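Local coordinates for protein dihydropteroate synthase (PDB 6OMZ) that probably catalyses the condensation of para-aminobenzoate with 6-hydroxymethyl-7,8-dihydropterin diphosphate to give 7,8-dihydropteroate, the immediate precursor of folates, at residues A57-I62 / H271-S276; W143-W148 / E188-D193. The protein carries 1 engineered substitution. All blocks are in the same frame, centred on the assembly; numbering follows the deposited sequence. Where two conformers were deposited one is given.

In the fold
Both contacts belong to the TIM-barrel fold of the pterin-binding enzymes and reach the same parallel sheet, at separate parts of it. Interaction 1 joins the turn leading into strand 61-65 to the start of helix 273-287. Interaction 2 pairs the adjacent strands 143-146 and 190-193, and in sequence it is nested inside the 208-residue span that interaction 1 closes. Their centres lie about 20 Å apart on opposite sides of the chain's centre, with nearest atoms about 7 Å from each other. The bound pterin monophosphate connects them: His-271 of interaction 1 holds its phosphate, while Met-146 and Asp-193 of interaction 2 meet the pterin ring, so the ligand is gripped at both ends.

Interaction 1: residues A57-I62 / H271-S276; sequences AGAQII and HDVQAS. With PMM (pterin-6-yl-methyl-monophosphate), chain D; EDO (1,2-ethanediol), chain L.
Val-273 reaches across from the first turn of its helix to Ala-57 and Ala-59, and its CG1 does most of the touching. That methyl lies 3.9 Å from Ala-57 CB and 4.0 Å from Ala-59 CB. It also sits against the backbone that joins the two alanines, with Val-273 CG1 at 3.7 Å from both Ala-57 O and Ala-59 N. The other branch, Val-273 CG2, adds a looser touch on Ala-59 CB at 4.1 Å. With CG1 anti to the backbone N (chi1 166°), this methyl lies against both alanines, and the other reaches Ala-59 alone of segment 57-62. Ala-57 CB also comes to 4.2 Å from Gln-274 N. No hydrogen bond crosses, so this is apolar packing of a valine against a turn.

Both partners are shaped by helix ends. Gly-58, with a positive phi of 114°, closes a Schellman motif behind Ala-57 and turns the chain away from helix 44-56. On the other side Asp-272 is the N-cap: its OD1 accepts from Ala-275 N at 3.0 Å, the donor coming from above the carboxylate plane. One residue earlier, the imidazole of His-271 meets the ligand, NE2 donating to phosphate oxygen O1P at 2.6 Å, near the plane of the ring and at its edge. Lys-229, Arg-70 and Arg-269 are further ligand partners, while Ser-227 OG bonds to His-271 N.

Val-273 also touches Leu-54 of helix 44-56, which places it against the last turn of that helix and the bend that follows. In the sheet of the TIM barrel, strand 23-29 lies between strands 61-65 and 267-270; in the outer layer the contact joins the connection from helix 44-56 into strand 61-65 to the start of helix 273-287, which follows strand 267-270.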
loop_
_atom_site.group_PDB
_atom_site.type_symbol
_atom_site.label_atom_id
_atom_site.label_comp_id
_atom_site.label_asym_id
_atom_site.label_seq_id
_atom_site.Cartn_x
_atom_site.Cartn_y
_atom_site.Cartn_z
ATOM N N ALA A 57 -6.974 -15.173 7.361
ATOM C CA ALA A 57 -5.567 -15.525 7.225
ATOM C C ALA A 57 -4.644 -14.631 8.049
ATOM O O ALA A 57 -3.425 -14.834 8.027
ATOM C CB ALA A 57 -5.150 -15.470 5.745
ATOM N N GLY A 58 -5.181 -13.646 8.760
ATOM C CA GLY A 58 -4.394 -12.866 9.700
ATOM C C GLY A 58 -4.187 -11.400 9.364
ATOM O O GLY A 58 -3.382 -10.741 10.034
ATOM N N ALA A 59 -4.875 -10.854 8.358
ATOM C CA ALA A 59 -4.694 -9.440 8.049
ATOM C C ALA A 59 -5.329 -8.569 9.130
ATOM O O ALA A 59 -6.424 -8.858 9.623
ATOM C CB ALA A 59 -5.295 -9.107 6.679
ATOM N N GLN A 60 -4.620 -7.511 9.518
ATOM C CA GLN A 60 -5.170 -6.492 10.412
ATOM C C GLN A 60 -5.975 -5.434 9.667
ATOM O O GLN A 60 -6.911 -4.853 10.229
ATOM C CB GLN A 60 -4.041 -5.787 11.177
ATOM C CG GLN A 60 -3.468 -6.562 12.347
ATOM C CD GLN A 60 -2.696 -7.783 11.929
ATOM O OE1 GLN A 60 -1.765 -7.702 11.126
ATOM N NE2 GLN A 60 -3.077 -8.935 12.473
ATOM N N ILE A 61 -5.611 -5.145 8.427
ATOM C CA ILE A 61 -6.232 -4.084 7.645
ATOM C C ILE A 61 -6.515 -4.640 6.261
ATOM O O ILE A 61 -5.681 -5.357 5.700
ATOM C CB ILE A 61 -5.319 -2.843 7.541
ATOM C CG1 ILE A 61 -5.001 -2.283 8.930
ATOM C CG2 ILE A 61 -5.959 -1.767 6.631
ATOM C CD1 ILE A 61 -3.880 -1.260 8.942
ATOM N N ILE A 62 -7.684 -4.325 5.711
ATOM C CA ILE A 62 -7.993 -4.657 4.319
ATOM C C ILE A 62 -7.952 -3.364 3.516
ATOM O O ILE A 62 -8.698 -2.426 3.810
ATOM C CB ILE A 62 -9.352 -5.351 4.169
ATOM C CG1 ILE A 62 -9.369 -6.685 4.941
ATOM C CG2 ILE A 62 -9.639 -5.579 2.695
ATOM C CD1 ILE A 62 -8.262 -7.665 4.522
ATOM N N HIS A 271 -0.470 -8.896 -1.098
ATOM C CA HIS A 271 -1.572 -9.659 -1.668
ATOM C C HIS A 271 -1.721 -11.008 -0.974
ATOM O O HIS A 271 -2.841 -11.441 -0.668
ATOM C CB HIS A 271 -1.340 -9.859 -3.169
ATOM C CG HIS A 271 -1.294 -8.578 -3.943
ATOM N ND1 HIS A 271 -2.420 -8.009 -4.497
ATOM C CD2 HIS A 271 -0.263 -7.752 -4.245
ATOM C CE1 HIS A 271 -2.082 -6.892 -5.120
ATOM N NE2 HIS A 271 -0.781 -6.710 -4.979
ATOM N N ASP A 272 -0.604 -11.705 -0.754
ATOM C CA ASP A 272 -0.621 -13.048 -0.163
ATOM C C ASP A 272 -0.451 -12.873 1.335
ATOM O O ASP A 272 0.662 -12.880 1.868
ATOM C CB ASP A 272 0.474 -13.929 -0.759
ATOM C CG ASP A 272 0.322 -15.405 -0.388
ATOM O OD1 ASP A 272 -0.320 -15.724 0.638
ATOM O OD2 ASP A 272 0.860 -16.253 -1.139
ATOM N N VAL A 273 -1.576 -12.702 2.023
ATOM C CA VAL A 273 -1.532 -12.491 3.468
ATOM C C VAL A 273 -1.007 -13.736 4.179
ATOM O O VAL A 273 -0.159 -13.643 5.072
ATOM C CB VAL A 273 -2.925 -12.062 3.964
ATOM C CG1 VAL A 273 -3.021 -12.153 5.486
ATOM C CG2 VAL A 273 -3.206 -10.625 3.486
ATOM N N GLN A 274 -1.462 -14.918 3.763
ATOM C CA GLN A 274 -1.030 -16.145 4.423
ATOM C C GLN A 274 0.489 -16.288 4.412
ATOM O O GLN A 274 1.091 -16.673 5.421
ATOM C CB GLN A 274 -1.682 -17.352 3.758
ATOM C CG GLN A 274 -1.243 -18.665 4.408
ATOM C CD GLN A 274 -1.918 -19.880 3.796
ATOM O OE1 GLN A 274 -1.359 -20.550 2.927
ATOM N NE2 GLN A 274 -3.123 -20.168 4.253
ATOM N N ALA A 275 1.131 -15.967 3.292
ATOM C CA ALA A 275 2.579 -16.147 3.222
ATOM C C ALA A 275 3.310 -15.180 4.147
ATOM O O ALA A 275 4.262 -15.572 4.833
ATOM C CB ALA A 275 3.058 -15.997 1.778
ATOM N N SER A 276 2.881 -13.915 4.195
ATOM C CA SER A 276 3.548 -12.976 5.091
ATOM C C SER A 276 3.225 -13.266 6.552
ATOM O O SER A 276 4.085 -13.074 7.418
ATOM C CB SER A 276 3.174 -11.538 4.732
ATOM O OG SER A 276 4.003 -11.046 3.683
HETATM N N5 PMM D . 1.241 -0.285 -4.495
HETATM C C6 PMM D . 0.149 -0.324 -5.282
HETATM C C7 PMM D . -1.039 0.255 -4.870
HETATM N N8 PMM D . -1.202 0.909 -3.714
HETATM N N1 PMM D . -0.270 1.686 -1.798
HETATM C C2 PMM D . 0.784 1.830 -1.000
HETATM N N2 PMM D . 0.677 2.566 0.110
HETATM N N3 PMM D . 2.006 1.280 -1.270
HETATM C C4 PMM D . 2.305 0.530 -2.387
HETATM O O4 PMM D . 3.423 0.050 -2.545
HETATM C C4A PMM D . 1.170 0.360 -3.318
HETATM C C8A PMM D . -0.098 0.962 -2.957
HETATM C C9 PMM D . 0.320 -0.915 -6.650
HETATM O O10 PMM D . 0.528 -2.348 -6.542
HETATM P PA PMM D . -0.602 -3.522 -6.612
HETATM O O1P PMM D . 0.143 -4.787 -6.386
HETATM O O2P PMM D . -1.645 -3.276 -5.521
HETATM O O3P PMM D . -1.274 -3.464 -7.977
HETATM C C1 EDO L . -9.473 -6.907 10.459
HETATM O O1 EDO L . -9.481 -5.483 10.612
HETATM C C2 EDO L . -9.230 -7.534 11.827
HETATM O O2 EDO L . -10.143 -6.941 12.754
#

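Interaction 2: residues W143-W148 / E188-D193; sequences WILMHW and ERLVID. With PMM (pterin-6-yl-methyl-monophosphate), chain D; EDO (1,2-ethanediol), chain K.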
loop_
_atom_site.group_PDB
_atom_site.type_symbol
_atom_site.label_atom_id
_atom_site.label_comp_id
_atom_site.label_asym_id
_atom_site.label_seq_id
_atom_site.Cartn_x
_atom_site.Cartn_y
_atom_site.Cartn_z
ATOM N N TRP A 143 -3.946 8.970 7.381
ATOM C CA TRP A 143 -3.686 9.225 5.969
ATOM C C TRP A 143 -2.311 8.663 5.643
ATOM O O TRP A 143 -1.316 9.072 6.256
ATOM C CB TRP A 143 -3.753 10.729 5.679
ATOM C CG TRP A 143 -3.716 11.152 4.221
ATOM C CD1 TRP A 143 -3.842 10.354 3.113
ATOM C CD2 TRP A 143 -3.540 12.490 3.734
ATOM N NE1 TRP A 143 -3.760 11.118 1.970
ATOM C CE2 TRP A 143 -3.575 12.430 2.322
ATOM C CE3 TRP A 143 -3.359 13.733 4.354
ATOM C CZ2 TRP A 143 -3.437 13.567 1.522
ATOM C CZ3 TRP A 143 -3.228 14.866 3.556
ATOM C CH2 TRP A 143 -3.267 14.772 2.151
ATOM N N ILE A 144 -2.261 7.707 4.713
ATOM C CA ILE A 144 -1.006 7.138 4.229
ATOM C C ILE A 144 -0.560 7.942 3.016
ATOM O O ILE A 144 -1.268 7.990 2.001
ATOM C CB ILE A 144 -1.168 5.649 3.863
ATOM C CG1 ILE A 144 -1.578 4.821 5.090
ATOM C CG2 ILE A 144 0.140 5.089 3.275
ATOM C CD1 ILE A 144 -2.146 3.434 4.743
ATOM N N LEU A 145 0.626 8.553 3.112
ATOM C CA LEU A 145 1.221 9.330 2.029
ATOM C C LEU A 145 2.316 8.495 1.371
ATOM O O LEU A 145 3.390 8.312 1.947
ATOM C CB LEU A 145 1.799 10.641 2.563
ATOM C CG LEU A 145 0.828 11.553 3.317
ATOM C CD1 LEU A 145 1.597 12.597 4.113
ATOM C CD2 LEU A 145 -0.130 12.225 2.335
ATOM N N MET A 146 2.058 8.001 0.160
ATOM C CA MET A 146 3.064 7.247 -0.575
ATOM C C MET A 146 3.909 8.171 -1.442
ATOM O O MET A 146 3.420 9.166 -1.982
ATOM C CB MET A 146 2.416 6.183 -1.462
ATOM C CG MET A 146 3.363 5.041 -1.806
ATOM S SD MET A 146 2.794 4.050 -3.214
ATOM C CE MET A 146 3.204 5.174 -4.559
ATOM N N HIS A 147 5.184 7.825 -1.588
ATOM C CA HIS A 147 6.099 8.623 -2.400
ATOM C C HIS A 147 6.012 8.214 -3.865
ATOM O O HIS A 147 6.298 7.066 -4.215
ATOM C CB HIS A 147 7.546 8.485 -1.943
ATOM C CG HIS A 147 8.475 9.347 -2.732
ATOM N ND1 HIS A 147 8.991 8.963 -3.950
ATOM C CD2 HIS A 147 8.927 10.605 -2.507
ATOM C CE1 HIS A 147 9.740 9.938 -4.432
ATOM N NE2 HIS A 147 9.720 10.946 -3.576
ATOM N N TRP A 148 5.699 9.170 -4.730
ATOM C CA TRP A 148 5.710 8.900 -6.165
ATOM C C TRP A 148 5.988 10.226 -6.856
ATOM O O TRP A 148 5.103 11.084 -6.907
ATOM C CB TRP A 148 4.379 8.305 -6.615
ATOM C CG TRP A 148 4.291 7.974 -8.077
ATOM C CD1 TRP A 148 5.284 8.082 -9.017
ATOM C CD2 TRP A 148 3.147 7.465 -8.759
ATOM N NE1 TRP A 148 4.819 7.673 -10.242
ATOM C CE2 TRP A 148 3.508 7.296 -10.115
ATOM C CE3 TRP A 148 1.843 7.134 -8.358
ATOM C CZ2 TRP A 148 2.614 6.800 -11.075
ATOM C CZ3 TRP A 148 0.950 6.655 -9.316
ATOM C CH2 TRP A 148 1.343 6.491 -10.656
ATOM N N GLU A 188 -0.057 12.984 14.354
ATOM C CA GLU A 188 -0.147 11.598 14.788
ATOM C C GLU A 188 -0.911 10.714 13.806
ATOM O O GLU A 188 -0.812 9.490 13.904
ATOM C CB GLU A 188 -0.809 11.519 16.166
ATOM C CG GLU A 188 -0.030 12.199 17.297
ATOM C CD GLU A 188 -0.222 13.708 17.352
ATOM O OE1 GLU A 188 -1.030 14.255 16.568
ATOM O OE2 GLU A 188 0.441 14.351 18.195
ATOM N N ARG A 189 -1.652 11.288 12.860
ATOM C CA ARG A 189 -2.478 10.490 11.959
ATOM C C ARG A 189 -1.817 10.215 10.611
ATOM O O ARG A 189 -2.442 9.622 9.733
ATOM C CB ARG A 189 -3.836 11.173 11.766
ATOM C CG ARG A 189 -4.606 11.274 13.080
ATOM C CD ARG A 189 -6.100 11.436 12.880
ATOM N NE ARG A 189 -6.821 11.283 14.144
ATOM C CZ ARG A 189 -7.306 12.287 14.866
ATOM N NH1 ARG A 189 -7.168 13.540 14.452
ATOM N NH2 ARG A 189 -7.944 12.038 16.001
ATOM N N LEU A 190 -0.560 10.584 10.435
ATOM C CA LEU A 190 0.105 10.382 9.159
ATOM C C LEU A 190 0.928 9.101 9.159
ATOM O O LEU A 190 1.524 8.728 10.172
ATOM C CB LEU A 190 0.984 11.583 8.831
ATOM C CG LEU A 190 0.077 12.796 8.662
ATOM C CD1 LEU A 190 0.848 14.084 8.831
ATOM C CD2 LEU A 190 -0.632 12.725 7.301
ATOM N N VAL A 191 0.925 8.423 8.014
ATOM C CA VAL A 191 1.781 7.287 7.708
ATOM C C VAL A 191 2.499 7.632 6.408
ATOM O O VAL A 191 1.942 8.323 5.550
ATOM C CB VAL A 191 0.944 5.989 7.568
ATOM C CG1 VAL A 191 1.820 4.787 7.188
ATOM C CG2 VAL A 191 0.142 5.715 8.861
ATOM N N ILE A 192 3.752 7.183 6.270
ATOM C CA ILE A 192 4.486 7.406 5.027
ATOM C C ILE A 192 4.912 6.067 4.436
ATOM O O ILE A 192 5.026 5.059 5.136
ATOM C CB ILE A 192 5.707 8.329 5.222
ATOM C CG1 ILE A 192 6.616 7.792 6.331
ATOM C CG2 ILE A 192 5.231 9.769 5.497
ATOM C CD1 ILE A 192 7.876 8.638 6.575
ATOM N N ASP A 193 5.173 6.074 3.120
ATOM C CA ASP A 193 5.441 4.837 2.366
ATOM C C ASP A 193 6.433 5.234 1.275
ATOM O O ASP A 193 6.153 6.187 0.538
ATOM C CB ASP A 193 4.133 4.281 1.769
ATOM C CG ASP A 193 4.313 2.971 0.988
ATOM O OD1 ASP A 193 5.366 2.751 0.359
ATOM O OD2 ASP A 193 3.353 2.163 0.982
HETATM N N5 PMM D . 1.241 -0.285 -4.495
HETATM C C6 PMM D . 0.149 -0.324 -5.282
HETATM C C7 PMM D . -1.039 0.255 -4.870
HETATM N N8 PMM D . -1.202 0.909 -3.714
HETATM N N1 PMM D . -0.270 1.686 -1.798
HETATM C C2 PMM D . 0.784 1.830 -1.000
HETATM N N2 PMM D . 0.677 2.566 0.110
HETATM N N3 PMM D . 2.006 1.280 -1.270
HETATM C C4 PMM D . 2.305 0.530 -2.387
HETATM O O4 PMM D . 3.423 0.050 -2.545
HETATM C C4A PMM D . 1.170 0.360 -3.318
HETATM C C8A PMM D . -0.098 0.962 -2.957
HETATM C C9 PMM D . 0.320 -0.915 -6.650
HETATM O O10 PMM D . 0.528 -2.348 -6.542
HETATM P PA PMM D . -0.602 -3.522 -6.612
HETATM O O1P PMM D . 0.143 -4.787 -6.386
HETATM O O2P PMM D . -1.645 -3.276 -5.521
HETATM O O3P PMM D . -1.274 -3.464 -7.977
HETATM C C1 EDO K . 4.270 12.331 -2.426
HETATM O O1 EDO K . 4.092 11.359 -3.468
HETATM C C2 EDO K . 5.727 12.771 -2.390
HETATM O O2 EDO K . 6.121 13.224 -3.691
#
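Strands 143-146 and 190-193, neighbours in the parallel sheet of the TIM barrel, run side by side at 25° and carry part of the pterin site. Trp-143 N donates to Arg-189 O at 2.9 Å, and Trp-143 O in turn accepts from Val-191 N. The next bond, Leu-145 N to Val-191 O, is 2.8 Å long and almost straight (177° at the hydrogen). Asp-193 N then makes a weak bond to Leu-145 O, and His-147 N closes the series on Asp-193 O at 2.9 Å.

With helix 165-182 between them in the chain, the strands form a beta-alpha-beta unit. Trp-143, Leu-145, Leu-190 and Ile-192 share one face; there Trp-143 and Ile-192 touch helix 165-182, and Trp-143 helix 132-139 as well. Leu-190 CD2 lies 3.9 Å from Leu-145 CD1, and Leu-145 CD2 sits over the centre of the Trp-143 indole. On the other face Ile-144 CG1 lies along Val-191 CB at 3.7 Å, and Met-146 runs beside Asp-193, CG to CG 3.6 Å.

Asp-193 holds the pterin with one oxygen: OD2 accepts from both N3 and N2 of the ligand, each at 2.8 Å, while OD1 takes the N-H of Gly-195, so bonds to both oxygens should fix the rotation of the carboxylate. Met-146 runs out extended as far as SD, CG anti to the backbone N (chi1 -157°), which carries SD to 3.5 Å from the same N3; the bend at chi3 turns only the terminal CE. Beyond the strand, His-147 turns away from the pair, NE2 bonded to Glu-172 and ND1 to Lys-200.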